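Side-chain contact in extracellular haem-binding protein (Streptomyces reticuli, PDB 3FPW), which is an extracellular haem-binding protein that probably degrades haem, binds iron and, as an oligomer, interacts with its cognate two-component sensor kinase: residues V158-G162 with A163-G167. Residues are numbered along the deposited sequence; the frame is centred on the assembly and turned at random.
Sequences VTAKG and APVAG
V165 lays its two methyls over the neighbouring strand of a tight β hairpin: CG1 meets A160 CB at 3.7 Å, while CG2 hangs above the V158 carbonyl, 3.5 Å from V158 O. The first torsion divides the work, because with CG1 anti to the carbonyl carbon (chi1 -66°) CG2 falls between backbone N and C and is turned onto the strand. V158 adds a looser touch, its CG1 4.3 Å from V165 CG2. The backbone forms a classic β bulge here, with V165 and A166 both facing V158. V158 O takes two N-H groups, a nearly straight bond in the carbonyl plane from V165 N (2.8 Å) and a longer, tilted one from A166 N (3.3 Å). At the hairpin end a type I' turn carries K161 and G162, and the backbone N-H and C=O of A160 and A163 bond reciprocally. With an alanine at V165 both methyls go, and a gap would probably open over A160 CB and the V158 carbonyl. The bulged strand lies inside the sheet, while V158 and T159 on its outer neighbour pair in parallel with a strand of a second subunit. Backbone hydrogen bonds thus fix the bulge, and the valine methyls add only apolar contacts.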
loop_
_atom_site.group_PDB
_atom_site.type_symbol
_atom_site.label_atom_id
_atom_site.label_comp_id
_atom_site.label_asym_id
_atom_site.label_seq_id
_atom_site.Cartn_x
_atom_site.Cartn_y
_atom_site.Cartn_z
ATOM N N VAL A 158 23.414 17.067 -4.024
ATOM C CA VAL A 158 24.801 17.144 -3.604
ATOM C C VAL A 158 25.543 16.188 -4.501
ATOM O O VAL A 158 25.066 15.071 -4.768
ATOM C CB VAL A 158 24.963 16.715 -2.132
ATOM C CG1 VAL A 158 26.425 16.552 -1.775
ATOM C CG2 VAL A 158 24.264 17.731 -1.180
ATOM N N THR A 159 26.700 16.616 -4.997
ATOM C CA THR A 159 27.432 15.781 -5.925
ATOM C C THR A 159 28.786 15.379 -5.390
ATOM O O THR A 159 29.250 15.890 -4.376
ATOM C CB THR A 159 27.688 16.497 -7.276
ATOM O OG1 THR A 159 28.452 17.684 -7.031
ATOM C CG2 THR A 159 26.367 16.858 -7.969
ATOM N N ALA A 160 29.397 14.436 -6.094
ATOM C CA ALA A 160 30.787 14.052 -5.886
ATOM C C ALA A 160 31.309 13.636 -7.253
ATOM O O ALA A 160 30.677 12.849 -7.941
ATOM C CB ALA A 160 30.881 12.896 -4.877
ATOM N N LYS A 161 32.435 14.212 -7.670
ATOM C CA LYS A 161 33.004 13.946 -8.997
ATOM C C LYS A 161 32.039 14.252 -10.140
ATOM O O LYS A 161 32.033 13.579 -11.177
ATOM C CB LYS A 161 33.519 12.508 -9.092
ATOM C CG LYS A 161 34.585 12.180 -8.048
ATOM C CD LYS A 161 35.839 11.554 -8.695
ATOM C CE LYS A 161 35.719 10.038 -8.927
ATOM N NZ LYS A 161 36.851 9.513 -9.766
ATOM N N GLY A 162 31.222 15.276 -9.951
ATOM C CA GLY A 162 30.281 15.662 -10.968
ATOM C C GLY A 162 29.009 14.842 -10.993
ATOM O O GLY A 162 28.091 15.170 -11.733
ATOM N N ALA A 163 28.928 13.785 -10.186
ATOM C CA ALA A 163 27.747 12.923 -10.235
ATOM C C ALA A 163 26.911 13.120 -8.977
ATOM O O ALA A 163 27.458 13.295 -7.894
ATOM C CB ALA A 163 28.165 11.462 -10.364
ATOM N N PRO A 164 25.578 13.059 -9.102
ATOM C CA PRO A 164 24.757 13.217 -7.885
ATOM C C PRO A 164 24.970 12.067 -6.907
ATOM O O PRO A 164 24.989 10.901 -7.341
ATOM C CB PRO A 164 23.304 13.204 -8.437
ATOM C CG PRO A 164 23.404 12.515 -9.761
ATOM C CD PRO A 164 24.767 12.889 -10.316
ATOM N N VAL A 165 25.137 12.365 -5.617
ATOM C CA VAL A 165 25.270 11.299 -4.605
ATOM C C VAL A 165 24.188 11.342 -3.529
ATOM O O VAL A 165 23.913 10.333 -2.877
ATOM C CB VAL A 165 26.674 11.252 -3.943
ATOM C CG1 VAL A 165 27.759 10.867 -4.966
ATOM C CG2 VAL A 165 26.986 12.588 -3.290
ATOM N N ALA A 166 23.571 12.501 -3.340
ATOM C CA ALA A 166 22.522 12.618 -2.342
ATOM C C ALA A 166 21.611 13.790 -2.687
ATOM O O ALA A 166 21.979 14.675 -3.464
ATOM C CB ALA A 166 23.129 12.819 -0.954
ATOM N N GLY A 167 20.428 13.782 -2.102
ATOM C CA GLY A 167 19.564 14.968 -2.135
ATOM C C GLY A 167 19.234 15.336 -0.710
ATOM O O GLY A 167 19.068 14.459 0.136
#